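Local structure of putative nucleic acid-binding lipoprotein (Klebsiella pneumoniae subsp. pneumoniae MGH 78578, 3F1Z) at residues Lys53-Ile58 with Val108-Gly113; Val57-Arg62 with Ile74-Asp79. The protein is of unknown function but adopts an OB-fold and is a putative lipoprotein that may bind nucleic acid. One frame throughout, in Å; residues are numbered along the deposited sequence.

Contact 1 of 2, residues Lys53-Ile58 with Val108-Gly113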
ATOM      1  N   LYS A  53       2.808  -7.127   2.910  1.00 28.71           N
ATOM      2  CA  LYS A  53       3.969  -6.297   3.246  1.00 30.28           C
ATOM      3  C   LYS A  53       4.724  -6.058   1.934  1.00 30.18           C
ATOM      4  O   LYS A  53       5.298  -6.994   1.340  1.00 31.40           O
ATOM      5  CB  LYS A  53       4.825  -7.013   4.307  1.00 30.78           C
ATOM      6  CG  LYS A  53       5.956  -6.164   4.817  1.00 31.61           C
ATOM      7  CD  LYS A  53       6.589  -6.677   6.105  1.00 31.69           C
ATOM      8  CE  LYS A  53       7.561  -7.775   5.897  1.00 33.08           C
ATOM      9  NZ  LYS A  53       8.323  -8.058   7.163  1.00 32.48           N
ATOM     10  N   VAL A  54       4.677  -4.826   1.439  1.00 30.75           N
ATOM     11  CA  VAL A  54       5.226  -4.493   0.098  1.00 29.22           C
ATOM     12  C   VAL A  54       6.357  -3.488   0.231  1.00 30.37           C
ATOM     13  O   VAL A  54       6.239  -2.496   0.949  1.00 31.61           O
ATOM     14  CB  VAL A  54       4.130  -3.923  -0.828  1.00 28.63           C
ATOM     15  CG1 VAL A  54       4.669  -3.655  -2.281  1.00 28.47           C
ATOM     16  CG2 VAL A  54       2.929  -4.846  -0.876  1.00 26.68           C
ATOM     17  N   ARG A  55       7.457  -3.758  -0.470  1.00 31.37           N
ATOM     18  CA  ARG A  55       8.652  -2.918  -0.451  1.00 32.03           C
ATOM     19  C   ARG A  55       8.755  -2.211  -1.790  1.00 31.65           C
ATOM     20  O   ARG A  55       8.446  -2.802  -2.821  1.00 32.83           O
ATOM     21  CB  ARG A  55       9.855  -3.801  -0.211  1.00 32.25           C
ATOM     22  CG  ARG A  55      11.209  -3.132  -0.222  1.00 33.23           C
ATOM     23  CD  ARG A  55      12.207  -4.155   0.283  1.00 33.89           C
ATOM     24  NE  ARG A  55      13.556  -3.646   0.369  1.00 34.39           N
ATOM     25  CZ  ARG A  55      14.360  -3.626  -0.660  1.00 34.66           C
ATOM     26  NH1 ARG A  55      13.906  -4.079  -1.789  1.00 36.49           N
ATOM     27  NH2 ARG A  55      15.578  -3.157  -0.577  1.00 33.75           N
ATOM     28  N   GLY A  56       9.186  -0.953  -1.781  1.00 31.72           N
ATOM     29  CA  GLY A  56       9.222  -0.137  -3.013  1.00 30.85           C
ATOM     30  C   GLY A  56       9.754   1.266  -2.775  1.00 30.04           C
ATOM     31  O   GLY A  56      10.178   1.595  -1.690  1.00 29.36           O
ATOM     32  N   VAL A  57       9.754   2.083  -3.815  1.00 29.68           N
ATOM     33  CA  VAL A  57      10.232   3.436  -3.713  1.00 29.57           C
ATOM     34  C   VAL A  57       9.026   4.349  -3.718  1.00 29.95           C
ATOM     35  O   VAL A  57       8.187   4.280  -4.612  1.00 30.60           O
ATOM     36  CB  VAL A  57      11.190   3.842  -4.873  1.00 29.35           C
ATOM     37  CG1 VAL A  57      11.571   5.291  -4.724  1.00 28.90           C
ATOM     38  CG2 VAL A  57      12.446   3.003  -4.876  1.00 27.87           C
ATOM     39  N   ILE A  58       8.965   5.211  -2.708  1.00 29.30           N
ATOM     40  CA  ILE A  58       7.899   6.147  -2.565  1.00 28.18           C
ATOM     41  C   ILE A  58       8.136   7.237  -3.600  1.00 29.79           C
ATOM     42  O   ILE A  58       9.227   7.796  -3.666  1.00 29.59           O
ATOM     43  CB  ILE A  58       7.865   6.739  -1.154  1.00 27.29           C
ATOM     44  CG1 ILE A  58       7.634   5.621  -0.128  1.00 27.43           C
ATOM     45  CG2 ILE A  58       6.755   7.814  -1.036  1.00 26.75           C
ATOM     46  CD1 ILE A  58       6.380   4.747  -0.394  1.00 26.58           C
ATOM     47  N   VAL A 108      13.283   4.253  -0.380  1.00 29.37           N
ATOM     48  CA  VAL A 108      12.707   2.926  -0.352  1.00 28.92           C
ATOM     49  C   VAL A 108      11.967   2.793   0.967  1.00 28.92           C
ATOM     50  O   VAL A 108      12.418   3.302   1.975  1.00 31.88           O
ATOM     51  CB  VAL A 108      13.814   1.831  -0.486  1.00 28.49           C
ATOM     52  CG1 VAL A 108      13.262   0.454  -0.268  1.00 28.29           C
ATOM     53  CG2 VAL A 108      14.483   1.912  -1.839  1.00 26.92           C
ATOM     54  N   ALA A 109      10.803   2.171   0.968  1.00 27.68           N
ATOM     55  CA  ALA A 109      10.079   1.914   2.213  1.00 27.27           C
ATOM     56  C   ALA A 109       9.379   0.573   2.101  1.00 27.45           C
ATOM     57  O   ALA A 109       9.227   0.052   1.006  1.00 27.68           O
ATOM     58  CB  ALA A 109       9.063   2.992   2.506  1.00 26.15           C
ATOM     59  N   THR A 110       8.940   0.056   3.245  1.00 28.42           N
ATOM     60  CA  THR A 110       8.196  -1.169   3.340  1.00 29.06           C
ATOM     61  C   THR A 110       7.001  -0.840   4.168  1.00 29.23           C
ATOM     62  O   THR A 110       7.126  -0.329   5.279  1.00 29.14           O
ATOM     63  CB  THR A 110       8.995  -2.278   4.028  1.00 30.25           C
ATOM     64  OG1 THR A 110      10.225  -2.449   3.332  1.00 30.39           O
ATOM     65  CG2 THR A 110       8.223  -3.631   4.008  1.00 29.26           C
ATOM     66  N   ILE A 111       5.832  -1.168   3.630  1.00 28.99           N
ATOM     67  CA  ILE A 111       4.566  -0.858   4.257  1.00 28.27           C
ATOM     68  C   ILE A 111       3.638  -2.068   4.230  1.00 28.29           C
ATOM     69  O   ILE A 111       3.533  -2.771   3.221  1.00 28.33           O
ATOM     70  CB  ILE A 111       3.907   0.305   3.500  1.00 29.34           C
ATOM     71  CG1 ILE A 111       4.887   1.486   3.408  1.00 29.23           C
ATOM     72  CG2 ILE A 111       2.568   0.728   4.156  1.00 29.53           C
ATOM     73  CD1 ILE A 111       4.348   2.730   2.722  1.00 27.71           C
ATOM     74  N   VAL A 112       3.011  -2.341   5.367  1.00 29.26           N
ATOM     75  CA  VAL A 112       2.022  -3.394   5.504  1.00 28.28           C
ATOM     76  C   VAL A 112       0.679  -2.725   5.295  1.00 28.82           C
ATOM     77  O   VAL A 112       0.449  -1.648   5.830  1.00 30.22           O
ATOM     78  CB  VAL A 112       2.023  -4.013   6.885  1.00 27.69           C
ATOM     79  CG1 VAL A 112       0.880  -5.127   7.011  1.00 29.39           C
ATOM     80  CG2 VAL A 112       3.291  -4.635   7.093  1.00 29.52           C
ATOM     81  N   GLY A 113      -0.209  -3.353   4.537  1.00 28.45           N
ATOM     82  CA  GLY A 113      -1.515  -2.787   4.292  1.00 28.61           C
ATOM     83  C   GLY A 113      -2.491  -3.892   4.045  1.00 29.02           C
ATOM     84  O   GLY A 113      -2.063  -5.037   3.781  1.00 29.46           O
TER

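Contact 2 of 2, residues Val57-Arg62 with Ile74-Asp79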
ATOM      1  N   VAL A  57       9.754   2.083  -3.815  1.00 29.68           N
ATOM      2  CA  VAL A  57      10.232   3.436  -3.713  1.00 29.57           C
ATOM      3  C   VAL A  57       9.026   4.349  -3.718  1.00 29.95           C
ATOM      4  O   VAL A  57       8.187   4.280  -4.612  1.00 30.60           O
ATOM      5  CB  VAL A  57      11.190   3.842  -4.873  1.00 29.35           C
ATOM      6  CG1 VAL A  57      11.571   5.291  -4.724  1.00 28.90           C
ATOM      7  CG2 VAL A  57      12.446   3.003  -4.876  1.00 27.87           C
ATOM      8  N   ILE A  58       8.965   5.211  -2.708  1.00 29.30           N
ATOM      9  CA  ILE A  58       7.899   6.147  -2.565  1.00 28.18           C
ATOM     10  C   ILE A  58       8.136   7.237  -3.600  1.00 29.79           C
ATOM     11  O   ILE A  58       9.227   7.796  -3.666  1.00 29.59           O
ATOM     12  CB  ILE A  58       7.865   6.739  -1.154  1.00 27.29           C
ATOM     13  CG1 ILE A  58       7.634   5.621  -0.128  1.00 27.43           C
ATOM     14  CG2 ILE A  58       6.755   7.814  -1.036  1.00 26.75           C
ATOM     15  CD1 ILE A  58       6.380   4.747  -0.394  1.00 26.58           C
ATOM     16  N   VAL A  59       7.116   7.508  -4.412  1.00 29.62           N
ATOM     17  CA  VAL A  59       7.186   8.533  -5.439  1.00 30.14           C
ATOM     18  C   VAL A  59       6.178   9.671  -5.233  1.00 30.92           C
ATOM     19  O   VAL A  59       6.222  10.676  -5.950  1.00 30.42           O
ATOM     20  CB  VAL A  59       6.994   7.946  -6.859  1.00 29.51           C
ATOM     21  CG1 VAL A  59       8.187   7.066  -7.202  1.00 29.19           C
ATOM     22  CG2 VAL A  59       5.713   7.190  -6.945  1.00 29.00           C
ATOM     23  N   ASP A  60       5.254   9.520  -4.294  1.00 31.28           N
ATOM     24  CA  ASP A  60       4.366  10.618  -3.995  1.00 31.19           C
ATOM     25  C   ASP A  60       3.745  10.399  -2.634  1.00 31.28           C
ATOM     26  O   ASP A  60       3.374   9.288  -2.286  1.00 30.02           O
ATOM     27  CB  ASP A  60       3.288  10.775  -5.053  1.00 32.61           C
ATOM     28  CG  ASP A  60       2.458  12.042  -4.856  1.00 35.81           C
ATOM     29  OD1 ASP A  60       3.014  13.144  -5.103  1.00 36.96           O
ATOM     30  OD2 ASP A  60       1.246  11.934  -4.463  1.00 36.42           O
ATOM     31  N   ILE A  61       3.636  11.496  -1.885  1.00 31.37           N
ATOM     32  CA  ILE A  61       3.025  11.550  -0.572  1.00 29.98           C
ATOM     33  C   ILE A  61       2.157  12.806  -0.633  1.00 30.63           C
ATOM     34  O   ILE A  61       2.645  13.866  -1.029  1.00 30.31           O
ATOM     35  CB  ILE A  61       4.058  11.759   0.524  1.00 29.76           C
ATOM     36  CG1 ILE A  61       5.058  10.588   0.566  1.00 28.88           C
ATOM     37  CG2 ILE A  61       3.338  11.965   1.840  1.00 27.71           C
ATOM     38  CD1 ILE A  61       6.358  10.903   1.252  1.00 28.69           C
ATOM     39  N   ARG A  62       0.915  12.726  -0.182  1.00 29.09           N
ATOM     40  CA  ARG A  62       0.023  13.826  -0.372  1.00 30.97           C
ATOM     41  C   ARG A  62      -1.059  13.816   0.673  1.00 31.81           C
ATOM     42  O   ARG A  62      -1.625  12.769   0.957  1.00 31.37           O
ATOM     43  CB  ARG A  62      -0.619  13.528  -1.689  1.00 32.99           C
ATOM     44  CG  ARG A  62      -1.320  14.568  -2.315  1.00 34.86           C
ATOM     45  CD  ARG A  62      -1.695  14.117  -3.687  1.00 34.65           C
ATOM     46  NE  ARG A  62      -0.527  14.115  -4.550  1.00 35.32           N
ATOM     47  CZ  ARG A  62      -0.247  15.037  -5.453  1.00 33.77           C
ATOM     48  NH1 ARG A  62      -1.017  16.073  -5.620  1.00 34.07           N
ATOM     49  NH2 ARG A  62       0.831  14.911  -6.178  1.00 33.97           N
ATOM     50  N   ILE A  74      -2.536   9.941   0.796  1.00 33.28           N
ATOM     51  CA  ILE A  74      -2.263   8.915  -0.200  1.00 34.24           C
ATOM     52  C   ILE A  74      -0.720   8.859  -0.359  1.00 34.56           C
ATOM     53  O   ILE A  74      -0.052   9.896  -0.574  1.00 33.21           O
ATOM     54  CB  ILE A  74      -2.879   9.256  -1.565  1.00 36.01           C
ATOM     55  CG1 ILE A  74      -4.382   9.251  -1.489  1.00 37.97           C
ATOM     56  CG2 ILE A  74      -2.606   8.163  -2.561  1.00 37.29           C
ATOM     57  CD1 ILE A  74      -4.998   7.822  -1.162  1.00 38.88           C
ATOM     58  N   VAL A  75      -0.175   7.648  -0.255  1.00 34.34           N
ATOM     59  CA  VAL A  75       1.252   7.365  -0.451  1.00 32.71           C
ATOM     60  C   VAL A  75       1.333   6.434  -1.657  1.00 32.13           C
ATOM     61  O   VAL A  75       0.634   5.425  -1.715  1.00 31.84           O
ATOM     62  CB  VAL A  75       1.850   6.712   0.768  1.00 32.12           C
ATOM     63  CG1 VAL A  75       3.230   6.158   0.463  1.00 31.67           C
ATOM     64  CG2 VAL A  75       1.927   7.733   1.901  1.00 31.10           C
ATOM     65  N   THR A  76       2.123   6.825  -2.657  1.00 31.27           N
ATOM     66  CA  THR A  76       2.240   6.079  -3.902  1.00 30.50           C
ATOM     67  C   THR A  76       3.637   5.493  -3.981  1.00 30.24           C
ATOM     68  O   THR A  76       4.621   6.193  -3.729  1.00 30.30           O
ATOM     69  CB  THR A  76       2.014   6.973  -5.130  1.00 30.81           C
ATOM     70  OG1 THR A  76       0.805   7.688  -4.963  1.00 32.20           O
ATOM     71  CG2 THR A  76       1.937   6.167  -6.426  1.00 30.37           C
HETATM   72  N   MSE A  77       3.714   4.240  -4.424  1.00 29.87           N
HETATM   73  CA  MSE A  77       4.950   3.470  -4.414  1.00 29.26           C
HETATM   74  C   MSE A  77       5.189   2.850  -5.766  1.00 29.76           C
HETATM   75  O   MSE A  77       4.245   2.324  -6.368  1.00 29.21           O
HETATM   76  CB  MSE A  77       4.790   2.359  -3.364  1.00 28.96           C
HETATM   77  CG  MSE A  77       6.010   1.534  -3.125  1.00 29.00           C
HETATM   78 SE   MSE A  77       5.670  -0.045  -2.021  0.75 26.62          SE
HETATM   79  CE  MSE A  77       5.998   0.754  -0.258  1.00 28.51           C
ATOM     80  N   ARG A  78       6.433   2.906  -6.256  1.00 29.70           N
ATOM     81  CA  ARG A  78       6.771   2.199  -7.496  1.00 30.19           C
ATOM     82  C   ARG A  78       7.695   1.017  -7.186  1.00 29.51           C
ATOM     83  O   ARG A  78       8.344   0.997  -6.136  1.00 26.64           O
ATOM     84  CB  ARG A  78       7.478   3.115  -8.479  1.00 31.39           C
ATOM     85  CG  ARG A  78       8.869   3.574  -8.053  1.00 31.84           C
ATOM     86  CD  ARG A  78       9.620   4.093  -9.279  1.00 32.65           C
ATOM     87  NE  ARG A  78      10.869   4.754  -8.946  1.00 32.92           N
ATOM     88  CZ  ARG A  78      12.012   4.135  -8.691  1.00 34.36           C
ATOM     89  NH1 ARG A  78      12.100   2.801  -8.715  1.00 35.22           N
ATOM     90  NH2 ARG A  78      13.086   4.860  -8.394  1.00 34.41           N
ATOM     91  N   ASP A  79       7.785   0.059  -8.111  1.00 29.61           N
ATOM     92  CA  ASP A  79       8.698  -1.056  -7.938  1.00 30.37           C
ATOM     93  C   ASP A  79      10.154  -0.555  -7.769  1.00 31.61           C
ATOM     94  O   ASP A  79      10.629   0.307  -8.502  1.00 31.18           O
ATOM     95  CB  ASP A  79       8.656  -1.980  -9.128  1.00 30.33           C
ATOM     96  CG  ASP A  79       9.387  -3.292  -8.864  1.00 30.56           C
ATOM     97  OD1 ASP A  79       8.741  -4.213  -8.293  1.00 28.70           O
ATOM     98  OD2 ASP A  79      10.597  -3.391  -9.241  1.00 31.01           O
TER
HETATM   99  O   HOH W   1       0.369   9.800  -3.386  1.00 20.18           O

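Contact 1 of 2, residues Lys53-Ile58 with Val108-Gly113
V54 and I111 form one hydrogen-bonded pair, and G56 and A109 the other, in an antiparallel contact between the long strand 51-65 and strand 108-114, within the curled sheet of an OB-fold. The pairing illustrates how one strand pair serves two environments. Four backbone bonds hold it: V54 N to I111 O (3.0 Å) and its return partner are nearly straight at hydrogen, while the two bonds between G56 and A109 are more bent, although A109 N to G56 O is the shortest (2.8 Å). R55 with T110 between these pairs, and K53 with V112 and V57 with V108 at the two ends, make the non-hydrogen-bonded pairs, their CA atoms 4.2 Å apart.

On the face of those three pairs, long polar chains lie across short branched ones. K53 sends CG anti to its backbone N (chi1 -174°), which sets that carbon 3.5 Å from T110 CG2 and near V112 CG2; the chain then bends at chi3, and NZ bonds V21 O. R55 runs extended past T110, its CG 3.8 Å from T110 OG1, and V108 CG1 lies over one face of the guanidinium, displaced toward the rim; NH1 makes a salt bridge with E80. V108 also meets V57, CG2 to CG2 at 3.8 Å, the two side chains at about a right angle.

The other face is apolar. I58 turns its end toward strand 108-114, bringing CG1 to 4.0 Å from A109 CB and CD1 near I111 CD1, while V54 packs on M77 and L88, and I111 on M77, F90 and F92. Backbone groups of V54, G56, A109 and I111 are thus met between the strands, those of K53 and R55 turn to Y27, and the charged ends of K53 and R55, on the polar face, find V21 and E80.

Contact 2 of 2, residues Val57-Arg62 with Ile74-Asp79
I74 opens the pairing with R62, its N bonding R62 O (3.0 Å), while the return bond from R62 N is weak. A water near I74 O and D60 OD2 is hydrogen-bonded to T76 OG1; its short approach to D60 OD2 makes the rest of its bonding doubtful. R62 grips the D60 carboxylate side-on: NE meets the syn lone pair of OD2 in the guanidinium plane (2.8 Å), and NH2 reaches OD1 from a tilted position.

V75, on the opposite face of the sheet, sets CG1 against I58 CD1 (3.6 Å). At T76 the hairpin of strands 51-65 and 71-78 slips by one residue: V59 and D60 both face T76 in a classic beta bulge, T76 O accepting V59 N (2.9 Å) and, weakly, D60 N, while T76 N bonds D60 O. M77, a selenomethionine, bends at chi3, bringing CE 4.0 Å from I58 CD1.

R78 pairs its backbone with V57 through two bonds. Its CG sits between the backbone N and carbonyl carbon (chi1 67°), from where the extended chain runs alongside V57, with V57 CB centred over one guanidinium face at 3.9 Å; V59 CG1 packs on R78 CG, and R78 NH1 bonds D79 O.

From the N terminus, strand 51-65 comes first and serves both contacts, its early half in contact 1 and its later half in contact 2, with V57 and I58 common to the two. Contact 2 closes the shorter loop, the hairpin to strand 71-78; contact 1 closes a longer one that contains all of strands 71-78 and 88-93 before strand 108-114 returns. The closures therefore nest without crossing. At the changeover the M77 side chain of contact 2 lies over the V54 and A109 face of contact 1: its CE is 3.5 Å from both V54 O and A109 O, and its CG packs on G56 CA. Strand 51-65 thus joins strands 71-78 and 108-114 in one curled sheet.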